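Local coordinates for protein aromatic-L-amino-acid decarboxylase (Catharanthus roseus, PDB 6EEW) that decarboxylates L-tryptophan to tryptamine and 5-hydroxy-L-tryptophan to serotonin, using pyridoxal 5'-phosphate as cofactor, at residues 167-179 and 203-215. Residues are numbered along the deposited sequence; the frame is centred on the assembly and turned at random.
Sequences TSESILCTIIAAR and HTMFPKTCKLAGI
Thr209 of helix 206-212 is a knob set into a hole of helix 167-179, among Ser168, Ile171, Leu172 and Ile175. The two helices pack side by side in the large domain of this fold type I pyridoxal-phosphate enzyme, against its seven-stranded mixed sheet. Their axes come within 9.4 Å and cross at -46°. At chi1 -69° Thr209 OG1 lies beside the backbone N, which puts the Thr209 CG2 methyl on the anti side, 3.5 Å from Leu172 CA. Thr209 OG1 donates a hydrogen bond to Met205 O at 3.2 Å, from above the carbonyl plane. That oxygen also accepts a hydrogen bond from Thr209 N.

Met205 is bent at both chi2 and chi3. This brings Met205 CE to 3.6 Å from Ile171 CD1, and Met205 CG also lies close to Ser168 OG. The Ser168 hydroxyl is hydrogen-bonded to a phosphate oxygen of the pyridoxal-phosphate lysine at position 319, and Thr167 N donates to another, so the N-terminal end of helix 167-179 grips the cofactor.

One turn beyond Thr209, Ala213 CB touches Ile175 CG2 at 3.9 Å and Ile176 CG1 at 4.1 Å. Leu172 CD1 reaches across to Leu212 CB at 4.0 Å, and these two side chains meet at about a right angle. Ala213 precedes Gly214, whose positive phi closes helix 206-212 in a Schellman motif.

Arg179 ties down this end. Arg179 NH1 donates nearly in the guanidinium plane to Ala213 O at 2.8 Å. In the second subunit, NH2 donates to Lys211 O and NH1 to Leu212 O, joining the contact to the dimer interface. With an alanine in place of Arg179, Ala213 O and both carbonyls of the second subunit would probably lose this donor. The Arg179 chain bends at chi3 (74°), with Ile176 CG1 above one face of the guanidinium, toward its rim.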
loop_
_atom_site.group_PDB
_atom_site.type_symbol
_atom_site.label_atom_id
_atom_site.label_comp_id
_atom_site.label_asym_id
_atom_site.label_seq_id
_atom_site.Cartn_x
_atom_site.Cartn_y
_atom_site.Cartn_z
ATOM N N THR A 167 -0.461 -7.699 -5.300
ATOM C CA THR A 167 0.353 -8.774 -5.847
ATOM C C THR A 167 1.653 -8.225 -6.408
ATOM O O THR A 167 2.713 -8.844 -6.263
ATOM C CB THR A 167 -0.431 -9.529 -6.917
ATOM O OG1 THR A 167 -1.577 -10.115 -6.297
ATOM C CG2 THR A 167 0.419 -10.642 -7.523
ATOM N N SER A 168 1.593 -7.062 -7.057
ATOM C CA SER A 168 2.789 -6.514 -7.679
ATOM C C SER A 168 3.911 -6.352 -6.663
ATOM O O SER A 168 5.054 -6.735 -6.935
ATOM C CB SER A 168 2.472 -5.197 -8.383
ATOM O OG SER A 168 1.813 -5.450 -9.619
ATOM N N GLU A 169 3.605 -5.843 -5.466
ATOM C CA GLU A 169 4.685 -5.645 -4.506
ATOM C C GLU A 169 5.094 -6.944 -3.817
ATOM O O GLU A 169 6.256 -7.093 -3.431
ATOM C CB GLU A 169 4.313 -4.554 -3.483
ATOM C CG GLU A 169 3.040 -4.760 -2.667
ATOM C CD GLU A 169 2.829 -3.639 -1.617
ATOM O OE1 GLU A 169 3.463 -2.569 -1.747
ATOM O OE2 GLU A 169 2.044 -3.834 -0.656
ATOM N N SER A 170 4.196 -7.915 -3.689
ATOM C CA SER A 170 4.616 -9.222 -3.182
ATOM C C SER A 170 5.589 -9.889 -4.141
ATOM O O SER A 170 6.645 -10.397 -3.730
ATOM C CB SER A 170 3.403 -10.091 -2.932
ATOM O OG SER A 170 2.600 -9.464 -1.963
ATOM N N ILE A 171 5.245 -9.913 -5.425
ATOM C CA ILE A 171 6.145 -10.481 -6.419
ATOM C C ILE A 171 7.448 -9.698 -6.463
ATOM O O ILE A 171 8.532 -10.283 -6.577
ATOM C CB ILE A 171 5.473 -10.537 -7.800
ATOM C CG1 ILE A 171 4.338 -11.571 -7.771
ATOM C CG2 ILE A 171 6.464 -10.986 -8.843
ATOM C CD1 ILE A 171 3.636 -11.758 -9.112
ATOM N N LEU A 172 7.365 -8.363 -6.408
ATOM C CA LEU A 172 8.569 -7.540 -6.413
ATOM C C LEU A 172 9.485 -7.900 -5.250
ATOM O O LEU A 172 10.700 -8.039 -5.428
ATOM C CB LEU A 172 8.179 -6.061 -6.374
ATOM C CG LEU A 172 9.293 -5.017 -6.307
ATOM C CD1 LEU A 172 10.261 -5.162 -7.469
ATOM C CD2 LEU A 172 8.712 -3.611 -6.274
ATOM N N CYS A 173 8.919 -8.086 -4.056
ATOM C CA CYS A 173 9.727 -8.455 -2.898
ATOM C C CYS A 173 10.387 -9.819 -3.095
ATOM O O CYS A 173 11.590 -9.981 -2.836
ATOM C CB CYS A 173 8.866 -8.403 -1.631
ATOM S SG CYS A 173 8.593 -6.644 -1.010
ATOM N N THR A 174 9.628 -10.816 -3.569
ATOM C CA THR A 174 10.266 -12.123 -3.739
ATOM C C THR A 174 11.315 -12.087 -4.835
ATOM O O THR A 174 12.358 -12.748 -4.721
ATOM C CB THR A 174 9.230 -13.230 -4.008
ATOM O OG1 THR A 174 8.611 -13.044 -5.290
ATOM C CG2 THR A 174 8.189 -13.244 -2.918
ATOM N N ILE A 175 11.080 -11.299 -5.884
ATOM C CA ILE A 175 12.074 -11.145 -6.944
ATOM C C ILE A 175 13.348 -10.510 -6.401
ATOM O O ILE A 175 14.463 -10.897 -6.775
ATOM C CB ILE A 175 11.508 -10.299 -8.098
ATOM C CG1 ILE A 175 10.267 -10.945 -8.695
ATOM C CG2 ILE A 175 12.571 -10.080 -9.165
ATOM C CD1 ILE A 175 9.729 -10.169 -9.897
ATOM N N ILE A 176 13.212 -9.504 -5.536
ATOM C CA ILE A 176 14.415 -8.871 -4.999
ATOM C C ILE A 176 15.149 -9.839 -4.079
ATOM O O ILE A 176 16.384 -9.901 -4.077
ATOM C CB ILE A 176 14.075 -7.557 -4.270
ATOM C CG1 ILE A 176 13.644 -6.476 -5.269
ATOM C CG2 ILE A 176 15.280 -7.106 -3.451
ATOM C CD1 ILE A 176 13.195 -5.197 -4.643
ATOM N N ALA A 177 14.405 -10.608 -3.282
ATOM C CA ALA A 177 15.025 -11.626 -2.438
ATOM C C ALA A 177 15.856 -12.596 -3.272
ATOM O O ALA A 177 17.019 -12.884 -2.952
ATOM C CB ALA A 177 13.949 -12.374 -1.644
ATOM N N ALA A 178 15.276 -13.110 -4.354
ATOM C CA ALA A 178 16.022 -14.019 -5.218
ATOM C C ALA A 178 17.244 -13.329 -5.817
ATOM O O ALA A 178 18.348 -13.903 -5.857
ATOM C CB ALA A 178 15.111 -14.559 -6.319
ATOM N N ARG A 179 17.049 -12.100 -6.320
ATOM C CA ARG A 179 18.147 -11.326 -6.898
ATOM C C ARG A 179 19.292 -11.174 -5.911
ATOM O O ARG A 179 20.460 -11.345 -6.267
ATOM C CB ARG A 179 17.647 -9.947 -7.343
ATOM C CG ARG A 179 18.727 -9.053 -8.000
ATOM C CD ARG A 179 18.306 -7.565 -7.978
ATOM N NE ARG A 179 18.428 -7.005 -6.632
ATOM C CZ ARG A 179 17.857 -5.876 -6.225
ATOM N NH1 ARG A 179 17.100 -5.167 -7.055
ATOM N NH2 ARG A 179 18.022 -5.473 -4.975
ATOM N N HIS A 203 1.924 -11.095 -18.958
ATOM C CA HIS A 203 2.903 -10.211 -19.577
ATOM C C HIS A 203 2.619 -8.735 -19.314
ATOM O O HIS A 203 3.316 -7.879 -19.866
ATOM C CB HIS A 203 2.986 -10.448 -21.088
ATOM C CG HIS A 203 1.811 -9.918 -21.849
ATOM N ND1 HIS A 203 0.593 -10.558 -21.885
ATOM C CD2 HIS A 203 1.666 -8.793 -22.589
ATOM C CE1 HIS A 203 -0.250 -9.858 -22.625
ATOM N NE2 HIS A 203 0.376 -8.781 -23.063
ATOM N N THR A 204 1.609 -8.409 -18.503
ATOM C CA THR A 204 1.341 -7.016 -18.183
ATOM C C THR A 204 1.935 -6.575 -16.857
ATOM O O THR A 204 2.412 -5.440 -16.751
ATOM C CB THR A 204 -0.171 -6.765 -18.136
ATOM O OG1 THR A 204 -0.822 -7.496 -19.182
ATOM C CG2 THR A 204 -0.464 -5.286 -18.306
ATOM N N MET A 205 1.954 -7.450 -15.859
ATOM C CA MET A 205 2.411 -7.125 -14.513
ATOM C C MET A 205 3.795 -7.671 -14.204
ATOM O O MET A 205 4.624 -6.973 -13.615
ATOM C CB MET A 205 1.392 -7.665 -13.495
ATOM C CG MET A 205 1.804 -7.629 -12.020
ATOM S SD MET A 205 2.740 -9.066 -11.440
ATOM C CE MET A 205 1.541 -10.384 -11.654
ATOM N N PHE A 206 4.057 -8.902 -14.637
ATOM C CA PHE A 206 5.294 -9.597 -14.280
ATOM C C PHE A 206 6.534 -8.954 -14.894
ATOM O O PHE A 206 7.522 -8.737 -14.168
ATOM C CB PHE A 206 5.144 -11.069 -14.679
ATOM C CG PHE A 206 6.428 -11.819 -14.754
ATOM C CD1 PHE A 206 7.100 -12.212 -13.604
ATOM C CD2 PHE A 206 6.983 -12.096 -15.988
ATOM C CE1 PHE A 206 8.307 -12.909 -13.700
ATOM C CE2 PHE A 206 8.185 -12.788 -16.097
ATOM C CZ PHE A 206 8.848 -13.194 -14.950
ATOM N N PRO A 207 6.573 -8.647 -16.191
ATOM C CA PRO A 207 7.755 -7.959 -16.739
ATOM C C PRO A 207 8.013 -6.601 -16.101
ATOM O O PRO A 207 9.172 -6.224 -15.868
ATOM C CB PRO A 207 7.417 -7.826 -18.231
ATOM C CG PRO A 207 6.358 -8.908 -18.486
ATOM C CD PRO A 207 5.575 -8.983 -17.224
ATOM N N LYS A 208 6.956 -5.831 -15.858
ATOM C CA LYS A 208 7.122 -4.552 -15.184
ATOM C C LYS A 208 7.836 -4.748 -13.858
ATOM O O LYS A 208 8.792 -4.031 -13.533
ATOM C CB LYS A 208 5.758 -3.896 -14.971
ATOM C CG LYS A 208 5.779 -2.684 -14.045
ATOM C CD LYS A 208 4.410 -2.066 -13.948
ATOM C CE LYS A 208 4.391 -0.892 -12.988
ATOM N NZ LYS A 208 3.061 -0.227 -13.029
ATOM N N THR A 209 7.383 -5.730 -13.083
ATOM C CA THR A 209 8.019 -6.041 -11.809
ATOM C C THR A 209 9.489 -6.395 -11.994
ATOM O O THR A 209 10.356 -5.874 -11.286
ATOM C CB THR A 209 7.267 -7.180 -11.122
ATOM O OG1 THR A 209 5.977 -6.709 -10.714
ATOM C CG2 THR A 209 8.015 -7.639 -9.894
ATOM N N CYS A 210 9.798 -7.268 -12.958
ATOM C CA CYS A 210 11.200 -7.622 -13.181
ATOM C C CYS A 210 12.036 -6.380 -13.484
ATOM O O CYS A 210 13.148 -6.221 -12.964
ATOM C CB CYS A 210 11.319 -8.627 -14.323
ATOM S SG CYS A 210 10.524 -10.234 -13.991
ATOM N N LYS A 211 11.523 -5.499 -14.342
ATOM C CA LYS A 211 12.249 -4.282 -14.681
ATOM C C LYS A 211 12.464 -3.420 -13.440
ATOM O O LYS A 211 13.548 -2.858 -13.240
ATOM C CB LYS A 211 11.486 -3.511 -15.759
ATOM C CG LYS A 211 12.094 -2.182 -16.147
ATOM C CD LYS A 211 11.227 -1.450 -17.168
ATOM C CE LYS A 211 11.918 -0.178 -17.635
ATOM N NZ LYS A 211 11.159 0.552 -18.688
ATOM N N LEU A 212 11.441 -3.316 -12.586
ATOM C CA LEU A 212 11.581 -2.544 -11.359
ATOM C C LEU A 212 12.737 -3.041 -10.505
ATOM O O LEU A 212 13.385 -2.240 -9.821
ATOM C CB LEU A 212 10.283 -2.573 -10.559
ATOM C CG LEU A 212 9.098 -1.883 -11.234
ATOM C CD1 LEU A 212 7.928 -1.814 -10.281
ATOM C CD2 LEU A 212 9.493 -0.479 -11.702
ATOM N N ALA A 213 12.990 -4.353 -10.503
ATOM C CA ALA A 213 14.059 -4.929 -9.694
ATOM C C ALA A 213 15.423 -4.794 -10.348
ATOM O O ALA A 213 16.426 -5.179 -9.734
ATOM C CB ALA A 213 13.783 -6.401 -9.400
ATOM N N GLY A 214 15.485 -4.260 -11.564
ATOM C CA GLY A 214 16.741 -4.091 -12.250
ATOM C C GLY A 214 17.126 -5.218 -13.175
ATOM O O GLY A 214 18.250 -5.218 -13.692
ATOM N N ILE A 215 16.224 -6.168 -13.431
ATOM C CA ILE A 215 16.527 -7.214 -14.393
ATOM C C ILE A 215 16.759 -6.570 -15.749
ATOM O O ILE A 215 15.989 -5.697 -16.174
ATOM C CB ILE A 215 15.382 -8.239 -14.452
ATOM C CG1 ILE A 215 15.009 -8.726 -13.052
ATOM C CG2 ILE A 215 15.812 -9.459 -15.260
ATOM C CD1 ILE A 215 16.102 -9.541 -12.387
#